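PDB 1JO0: RNA-binding protein HI_1333 from Haemophilus influenzae, which probably binds RNA as a small protein of the CRS1/YhbY (CRM) family, though its precise cellular role is not established. Local coordinates for residues L61-I66 with H80-Y85; H43-K48 with E89-Q94. One frame throughout, in Å; residues are numbered along the deposited sequence. Where two conformers were deposited one is given.

Contact 1 (L61-I66 with H80-Y85); sequences LIINAI and HILVLY
I63 and L82 face each other where helix 61-66 runs over strand 81-85 almost in the same direction, the short axes 10.9 Å apart and inclined by only 16°. No hydrogen bond joins the two segments; the contact consists wholly of aliphatic side chains. In the conformer given, L82 spreads its fork against the helix. Its CD2 lies 3.6 Å from I63 CG1 and equally near I63 CD1, while its CD1 sits between I63 and I66, 3.9 Å from I66 CD1. One leucine thus touches two isoleucines three residues apart, close to one helical turn, with I62 adding a looser contact through CG2. I63 sets out along the side of the helix, but with CG1 anti to its carbonyl carbon (chi1 -70°) the ethyl arm is carried to the strand. Farther along, I66 divides its branches: CD1 stays with L82, and CG2 packs 3.6 Å from L84 CD1, the two side chains crossing at about a right angle. L29 from a loop also touches I66, and V51 of the adjacent strand meets both I62 and L82, so the apolar layer extends beyond this pair of segments. L82 and L84, two apart on the strand, present the same face to the helix, while V83 between them turns to helix 5-15. This is the helix-on-sheet core of an alpha/beta sandwich, here within the CRM domain.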
ATOM      1  N   LEU A  61      -5.425 -12.702  -0.954  1.00 17.16           N
ATOM      2  CA  LEU A  61      -6.782 -12.212  -1.234  1.00 18.33           C
ATOM      3  C   LEU A  61      -6.885 -10.710  -0.972  1.00 17.42           C
ATOM      4  O   LEU A  61      -7.408  -9.975  -1.791  1.00 19.39           O
ATOM      5  CB  LEU A  61      -7.776 -12.980  -0.361  1.00 19.99           C
ATOM      6  CG  LEU A  61      -8.201 -14.379  -0.556  1.00 24.78           C
ATOM      7  CD1 LEU A  61      -9.142 -14.847   0.553  1.00 29.39           C
ATOM      8  CD2 LEU A  61      -8.967 -14.595  -1.872  1.00 30.21           C
ATOM      9  N   ILE A  62      -6.391 -10.318   0.196  1.00 18.22           N
ATOM     10  CA  ILE A  62      -6.404  -8.909   0.584  1.00 18.09           C
ATOM     11  C   ILE A  62      -5.604  -8.066  -0.375  1.00 16.12           C
ATOM     12  O   ILE A  62      -6.118  -7.022  -0.807  1.00 17.93           O
ATOM     13  CB  ILE A  62      -5.908  -8.757   2.035  1.00 20.23           C
ATOM     14  CG1 ILE A  62      -6.896  -9.349   3.035  1.00 27.22           C
ATOM     15  CG2 ILE A  62      -5.602  -7.307   2.346  1.00 23.21           C
ATOM     16  CD1 ILE A  62      -6.378  -9.646   4.419  1.00 29.00           C
ATOM     17  N   ILE A  63      -4.381  -8.434  -0.712  1.00 17.81           N
ATOM     18  CA  ILE A  63      -3.558  -7.683  -1.634  1.00 17.02           C
ATOM     19  C   ILE A  63      -4.295  -7.508  -2.948  1.00 17.01           C
ATOM     20  O   ILE A  63      -4.367  -6.416  -3.546  1.00 17.36           O
ATOM     21  CB  ILE A  63      -2.198  -8.389  -1.902  1.00 18.43           C
ATOM     22  CG1 ILE A  63      -1.276  -8.358  -0.707  1.00 22.50           C
ATOM     23  CG2 ILE A  63      -1.527  -7.822  -3.158  1.00 23.83           C
ATOM     24  CD1 ILE A  63      -0.046  -9.218  -0.725  1.00 25.90           C
ATOM     25  N   ASN A  64      -4.806  -8.617  -3.463  1.00 15.56           N
ATOM     26  CA  ASN A  64      -5.437  -8.562  -4.776  1.00 15.90           C
ATOM     27  C   ASN A  64      -6.622  -7.617  -4.785  1.00 16.94           C
ATOM     28  O   ASN A  64      -6.830  -6.888  -5.765  1.00 18.61           O
ATOM     29  CB  ASN A  64      -5.861  -9.970  -5.201  1.00 16.87           C
ATOM     30  CG  ASN A  64      -4.691 -10.868  -5.540  1.00 18.58           C
ATOM     31  OD1 ASN A  64      -3.561 -10.418  -5.572  1.00 18.83           O
ATOM     32  ND2 ASN A  64      -4.977 -12.151  -5.786  1.00 18.66           N
ATOM     33  N   ALA A  65      -7.405  -7.648  -3.714  1.00 16.33           N
ATOM     34  CA  ALA A  65      -8.579  -6.790  -3.648  1.00 17.66           C
ATOM     35  C   ALA A  65      -8.180  -5.313  -3.557  1.00 16.86           C
ATOM     36  O   ALA A  65      -8.788  -4.440  -4.169  1.00 19.17           O
ATOM     37  CB  ALA A  65      -9.441  -7.146  -2.461  1.00 19.00           C
ATOM     38  N   ILE A  66      -7.185  -5.015  -2.733  1.00 16.76           N
ATOM     39  CA  ILE A  66      -6.713  -3.634  -2.565  1.00 16.50           C
ATOM     40  C   ILE A  66      -6.247  -3.126  -3.927  1.00 17.19           C
ATOM     41  O   ILE A  66      -6.592  -2.034  -4.355  1.00 18.68           O
ATOM     42  CB  ILE A  66      -5.630  -3.486  -1.485  1.00 16.79           C
ATOM     43  CG1 ILE A  66      -6.147  -3.840  -0.088  1.00 18.06           C
ATOM     44  CG2 ILE A  66      -4.984  -2.105  -1.547  1.00 18.92           C
ATOM     45  CD1 ILE A  66      -5.125  -3.970   0.980  1.00 19.40           C
ATOM     46  N   HIS A  80       3.931  -8.894   7.580  1.00 30.90           N
ATOM     47  CA  HIS A  80       2.580  -8.455   7.767  1.00 28.06           C
ATOM     48  C   HIS A  80       2.355  -7.055   7.217  1.00 21.68           C
ATOM     49  O   HIS A  80       1.280  -6.492   7.459  1.00 30.38           O
ATOM     50  CB  HIS A  80       2.216  -8.533   9.266  1.00 33.51           C
ATOM     51  CG  HIS A  80       3.051  -7.669  10.147  1.00 46.28           C
ATOM     52  ND1 HIS A  80       4.431  -7.631  10.085  1.00 52.43           N
ATOM     53  CD2 HIS A  80       2.717  -6.796  11.116  1.00 53.25           C
ATOM     54  CE1 HIS A  80       4.906  -6.780  10.984  1.00 54.31           C
ATOM     55  NE2 HIS A  80       3.877  -6.254  11.627  1.00 56.06           N
ATOM     56  N   ILE A  81       3.288  -6.517   6.451  1.00 21.21           N
ATOM     57  CA  ILE A  81       3.195  -5.151   5.965  1.00 20.84           C
ATOM     58  C   ILE A  81       3.103  -5.182   4.443  1.00 19.96           C
ATOM     59  O   ILE A  81       3.888  -5.842   3.738  1.00 23.12           O
ATOM     60  CB  ILE A  81       4.425  -4.306   6.347  1.00 24.34           C
ATOM     61  CG1 ILE A  81       4.614  -4.199   7.858  1.00 29.31           C
ATOM     62  CG2 ILE A  81       4.433  -2.938   5.692  1.00 28.99           C
ATOM     63  CD1 ILE A  81       3.535  -3.380   8.520  1.00 34.67           C
ATOM     64  N   LEU A  82       2.145  -4.453   3.944  1.00 17.37           N
ATOM     65  CA  LEU A  82       1.997  -4.165   2.530  1.00 17.91           C
ATOM     66  C   LEU A  82       2.373  -2.714   2.252  1.00 16.01           C
ATOM     67  O   LEU A  82       1.752  -1.826   2.817  1.00 18.95           O
ATOM     68  CB  LEU A  82       0.551  -4.306   2.079  0.53 19.91           C
ATOM     69  CG  LEU A  82      -0.212  -5.598   2.394  0.53 18.29           C
ATOM     70  CD1 LEU A  82      -1.599  -5.507   1.781  0.53 18.01           C
ATOM     71  CD2 LEU A  82       0.580  -6.792   1.924  0.53 22.83           C
ATOM     72  N   VAL A  83       3.317  -2.486   1.362  1.00 15.42           N
ATOM     73  CA  VAL A  83       3.693  -1.139   0.974  1.00 15.17           C
ATOM     74  C   VAL A  83       3.091  -0.875  -0.409  1.00 14.75           C
ATOM     75  O   VAL A  83       3.294  -1.688  -1.338  1.00 16.05           O
ATOM     76  CB  VAL A  83       5.215  -0.987   0.925  1.00 16.53           C
ATOM     77  CG1 VAL A  83       5.548   0.467   0.578  1.00 17.23           C
ATOM     78  CG2 VAL A  83       5.901  -1.407   2.243  1.00 19.13           C
ATOM     79  N   LEU A  84       2.343   0.200  -0.536  1.00 14.56           N
ATOM     80  CA  LEU A  84       1.568   0.515  -1.730  1.00 14.41           C
ATOM     81  C   LEU A  84       1.853   1.946  -2.186  1.00 14.25           C
ATOM     82  O   LEU A  84       2.156   2.795  -1.328  1.00 15.14           O
ATOM     83  CB  LEU A  84       0.089   0.365  -1.479  1.00 17.06           C
ATOM     84  CG  LEU A  84      -0.425  -0.986  -1.026  1.00 21.02           C
ATOM     85  CD1 LEU A  84      -1.794  -0.863  -0.391  1.00 29.94           C
ATOM     86  CD2 LEU A  84      -0.476  -1.903  -2.215  1.00 28.50           C
ATOM     87  N   TYR A  85       1.696   2.213  -3.462  1.00 14.82           N
ATOM     88  CA  TYR A  85       1.905   3.557  -3.987  1.00 14.18           C
ATOM     89  C   TYR A  85       0.909   3.897  -5.070  1.00 13.88           C
ATOM     90  O   TYR A  85       0.698   3.088  -5.978  1.00 15.98           O
ATOM     91  CB  TYR A  85       3.324   3.730  -4.525  1.00 14.89           C
ATOM     92  CG  TYR A  85       3.575   5.033  -5.240  1.00 14.41           C
ATOM     93  CD1 TYR A  85       3.889   6.203  -4.539  1.00 14.73           C
ATOM     94  CD2 TYR A  85       3.523   5.139  -6.626  1.00 15.54           C
ATOM     95  CE1 TYR A  85       4.118   7.393  -5.221  1.00 15.82           C
ATOM     96  CE2 TYR A  85       3.758   6.315  -7.293  1.00 15.39           C
ATOM     97  CZ  TYR A  85       4.058   7.445  -6.594  1.00 15.75           C
ATOM     98  OH  TYR A  85       4.302   8.619  -7.252  1.00 17.96           O
TER

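Contact 2 (H43-K48 with E89-Q94); sequences HHELIK and EEAKIQ
E45 reaches across to the backbone of K92 and I93, and its OE1 accepts from both amides. I93 N, at 2.9 Å, comes in nearly along the carboxylate C-O axis with an N-H...O angle of 157°; K92 N, at 3.0 Å, arrives from above the carboxylate plane and makes a more bent bond, 142°. The other oxygen, OE2, takes the amide of S88, so a single carboxylate gathers three backbone N-H groups of the C-terminal segment. Such a grip should favour the ionised acid. Water 2 donates to I93 O and, weakly, to E45 OE2, bridging the two segments a second time. The side chain of K92 bends at chi2 and again at chi4; in the conformer given, NZ lies 2.5 Å from H43 O, too short to be taken at face value, so the exact geometry of that bond is doubtful. In the same conformer NZ donates to water 1, which links it to H43 ND1. Short of its amino group, the aliphatic part of K92 slants across the E45 chain, CD lying 4.0 Å from E45 CG. Inward, I93 puts CD1 3.7 Å from L46 CB and goes on to F10 and L14 of helix 5-15. E45 leaves the helix with positive phi (72°) and precedes strand 46-51, so the carboxylate stands at a tight helix-to-strand connection. In this CRM domain, that turn holds the irregular C-terminal tail against the fold.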
ATOM      1  N   HIS A  43      -3.735  11.263   0.489  1.00 17.71           N
ATOM      2  CA  HIS A  43      -2.898  12.239   1.181  1.00 18.19           C
ATOM      3  C   HIS A  43      -1.417  11.925   1.066  1.00 18.11           C
ATOM      4  O   HIS A  43      -0.604  12.846   0.975  1.00 18.69           O
ATOM      5  CB  HIS A  43      -3.271  12.332   2.660  1.00 21.01           C
ATOM      6  CG  HIS A  43      -4.624  12.981   2.819  1.00 26.87           C
ATOM      7  ND1 HIS A  43      -4.823  14.289   2.522  1.00 30.91           N
ATOM      8  CD2 HIS A  43      -5.820  12.457   3.153  1.00 27.97           C
ATOM      9  CE1 HIS A  43      -6.088  14.593   2.717  1.00 33.65           C
ATOM     10  NE2 HIS A  43      -6.727  13.492   3.106  1.00 28.98           N
ATOM     11  N   HIS A  44      -1.052  10.627   1.106  1.00 16.52           N
ATOM     12  CA  HIS A  44       0.349  10.288   1.289  1.00 15.63           C
ATOM     13  C   HIS A  44       1.053   9.726   0.050  1.00 14.79           C
ATOM     14  O   HIS A  44       2.294   9.784   0.036  1.00 16.03           O
ATOM     15  CB  HIS A  44       0.505   9.231   2.400  1.00 16.10           C
ATOM     16  CG  HIS A  44      -0.016   9.753   3.696  1.00 20.78           C
ATOM     17  ND1 HIS A  44       0.623  10.755   4.380  1.00 23.05           N
ATOM     18  CD2 HIS A  44      -1.089   9.383   4.427  1.00 26.58           C
ATOM     19  CE1 HIS A  44      -0.041  11.008   5.511  1.00 28.20           C
ATOM     20  NE2 HIS A  44      -1.080  10.179   5.558  1.00 28.77           N
ATOM     21  N   GLU A  45       0.318   9.169  -0.885  1.00 15.56           N
ATOM     22  CA  GLU A  45       0.810   8.507  -2.109  1.00 14.51           C
ATOM     23  C   GLU A  45       1.468   7.172  -1.769  1.00 14.24           C
ATOM     24  O   GLU A  45       1.049   6.132  -2.317  1.00 15.20           O
ATOM     25  CB  GLU A  45       1.787   9.400  -2.901  1.00 16.19           C
ATOM     26  CG  GLU A  45       1.137  10.648  -3.449  1.00 20.96           C
ATOM     27  CD  GLU A  45       2.168  11.435  -4.257  1.00 23.13           C
ATOM     28  OE1 GLU A  45       3.203  11.809  -3.685  1.00 22.55           O
ATOM     29  OE2 GLU A  45       1.963  11.665  -5.470  1.00 35.69           O
ATOM     30  N   LEU A  46       2.472   7.155  -0.922  1.00 14.84           N
ATOM     31  CA  LEU A  46       3.203   5.973  -0.437  1.00 13.47           C
ATOM     32  C   LEU A  46       2.694   5.620   0.939  1.00 13.60           C
ATOM     33  O   LEU A  46       2.758   6.467   1.829  1.00 16.01           O
ATOM     34  CB  LEU A  46       4.687   6.240  -0.354  1.00 14.88           C
ATOM     35  CG  LEU A  46       5.577   5.094   0.144  1.00 14.37           C
ATOM     36  CD1 LEU A  46       5.499   3.891  -0.786  1.00 16.23           C
ATOM     37  CD2 LEU A  46       6.991   5.585   0.299  1.00 17.29           C
ATOM     38  N   ILE A  47       2.180   4.406   1.097  1.00 14.05           N
ATOM     39  CA  ILE A  47       1.585   3.989   2.365  1.00 14.33           C
ATOM     40  C   ILE A  47       2.033   2.571   2.750  1.00 14.33           C
ATOM     41  O   ILE A  47       2.338   1.739   1.881  1.00 14.83           O
ATOM     42  CB  ILE A  47       0.034   4.064   2.347  1.00 15.38           C
ATOM     43  CG1 ILE A  47      -0.599   3.014   1.430  1.00 15.66           C
ATOM     44  CG2 ILE A  47      -0.410   5.492   2.008  1.00 19.00           C
ATOM     45  CD1 ILE A  47      -2.103   2.952   1.597  1.00 18.56           C
ATOM     46  N   LYS A  48       1.951   2.342   4.044  1.00 15.78           N
ATOM     47  CA  LYS A  48       2.084   1.003   4.633  1.00 15.57           C
ATOM     48  C   LYS A  48       0.767   0.604   5.283  1.00 15.93           C
ATOM     49  O   LYS A  48       0.195   1.341   6.043  1.00 17.03           O
ATOM     50  CB  LYS A  48       3.141   1.028   5.698  1.00 19.48           C
ATOM     51  CG  LYS A  48       4.539   0.793   5.258  1.00 26.53           C
ATOM     52  CD  LYS A  48       5.436   0.636   6.516  1.00 28.68           C
ATOM     53  CE  LYS A  48       6.815   0.424   6.053  1.00 23.20           C
ATOM     54  NZ  LYS A  48       7.743   0.562   7.183  1.00 20.19           N
ATOM     55  N   GLU A  89      -2.417  13.856  -8.141  1.00 20.08           N
ATOM     56  CA  GLU A  89      -2.455  14.998  -9.027  1.00 21.98           C
ATOM     57  C   GLU A  89      -1.618  16.136  -8.491  1.00 23.34           C
ATOM     58  O   GLU A  89      -1.235  16.973  -9.316  1.00 29.79           O
ATOM     59  CB  GLU A  89      -3.897  15.506  -9.277  1.00 25.28           C
ATOM     60  CG  GLU A  89      -4.748  14.377  -9.814  1.00 37.51           C
ATOM     61  CD  GLU A  89      -6.084  14.790 -10.369  1.00 51.65           C
ATOM     62  OE1 GLU A  89      -6.613  14.079 -11.257  1.00 67.12           O
ATOM     63  OE2 GLU A  89      -6.560  15.839  -9.878  1.00 72.41           O
ATOM     64  N   GLU A  90      -1.332  16.139  -7.205  1.00 23.16           N
ATOM     65  CA  GLU A  90      -0.400  17.149  -6.705  1.00 29.40           C
ATOM     66  C   GLU A  90       0.691  16.318  -6.014  1.00 24.11           C
ATOM     67  O   GLU A  90       0.592  16.029  -4.835  1.00 27.55           O
ATOM     68  CB  GLU A  90      -0.964  18.225  -5.772  1.00 33.53           C
ATOM     69  CG  GLU A  90      -0.049  19.428  -5.605  1.00 51.85           C
ATOM     70  CD  GLU A  90      -0.577  20.618  -4.853  1.00 59.27           C
ATOM     71  OE1 GLU A  90      -1.060  20.458  -3.700  1.00 78.78           O
ATOM     72  OE2 GLU A  90      -0.523  21.774  -5.367  1.00 64.52           O
ATOM     73  N   ALA A  91       1.673  15.877  -6.755  1.00 23.51           N
ATOM     74  CA  ALA A  91       2.743  15.040  -6.241  1.00 20.04           C
ATOM     75  C   ALA A  91       3.328  15.613  -4.963  1.00 18.44           C
ATOM     76  O   ALA A  91       3.753  16.748  -4.901  1.00 23.24           O
ATOM     77  CB  ALA A  91       3.896  14.825  -7.198  1.00 23.72           C
ATOM     78  N   LYS A  92       3.339  14.796  -3.932  1.00 19.42           N
ATOM     79  CA  LYS A  92       3.950  15.101  -2.641  1.00 20.05           C
ATOM     80  C   LYS A  92       5.372  14.541  -2.633  1.00 18.53           C
ATOM     81  O   LYS A  92       6.288  15.197  -2.127  1.00 21.84           O
ATOM     82  CB  LYS A  92       3.119  14.596  -1.458  0.63 21.72           C
ATOM     83  CG  LYS A  92       1.752  15.247  -1.288  0.63 18.72           C
ATOM     84  CD  LYS A  92       0.705  14.323  -1.887  0.63 21.24           C
ATOM     85  CE  LYS A  92      -0.713  14.715  -1.612  0.63 21.89           C
ATOM     86  NZ  LYS A  92      -1.119  15.019  -0.225  0.63 32.30           N
ATOM     87  N   ILE A  93       5.564  13.354  -3.172  1.00 18.14           N
ATOM     88  CA  ILE A  93       6.845  12.678  -3.184  1.00 16.45           C
ATOM     89  C   ILE A  93       7.427  12.768  -4.588  1.00 16.32           C
ATOM     90  O   ILE A  93       6.773  12.465  -5.574  1.00 18.25           O
ATOM     91  CB  ILE A  93       6.684  11.209  -2.747  1.00 18.51           C
ATOM     92  CG1 ILE A  93       6.210  11.081  -1.300  1.00 22.30           C
ATOM     93  CG2 ILE A  93       7.963  10.424  -3.005  1.00 22.43           C
ATOM     94  CD1 ILE A  93       5.786   9.675  -0.926  1.00 24.71           C
ATOM     95  N   GLN A  94       8.692  13.171  -4.665  1.00 16.62           N
ATOM     96  CA  GLN A  94       9.449  13.225  -5.930  1.00 18.98           C
ATOM     97  C   GLN A  94       9.888  11.831  -6.315  1.00 19.83           C
ATOM     98  O   GLN A  94      10.751  11.308  -5.632  1.00 26.44           O
ATOM     99  CB  GLN A  94      10.680  14.118  -5.783  1.00 19.65           C
ATOM    100  CG  GLN A  94      10.267  15.579  -5.514  1.00 23.16           C
ATOM    101  CD  GLN A  94      11.499  16.458  -5.481  1.00 25.04           C
ATOM    102  OE1 GLN A  94      12.451  16.263  -6.254  1.00 32.42           O
ATOM    103  NE2 GLN A  94      11.502  17.417  -4.589  1.00 26.42           N
TER
HETATM  104  O   HOH W   1      -3.639  16.008   0.730  1.00 38.79           O
HETATM  105  O   HOH W   2       4.643  10.957  -6.231  1.00 23.13           O

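Overall arrangement
Both contacts converge on one mixed sheet, where strands 81-85 and 46-51 are antiparallel neighbours and L84 N probably hydrogen-bonds to I47 O. Their centres lie about 17 Å apart. Contact 1 is buried near the middle of the chain and purely apolar, fixing helix 56-70 on one face of the sheet. Contact 2 is partly exposed and mainly polar: a carboxylate, backbone amides, a lysine and waters hold a tail that has no regular structure. The two also meet through side chains, since V83 CG1 packs against L46 CD1, on the sheet side that helix 5-15 covers. Contact 2 keeps a small apolar component of its own there, through I93 on L46.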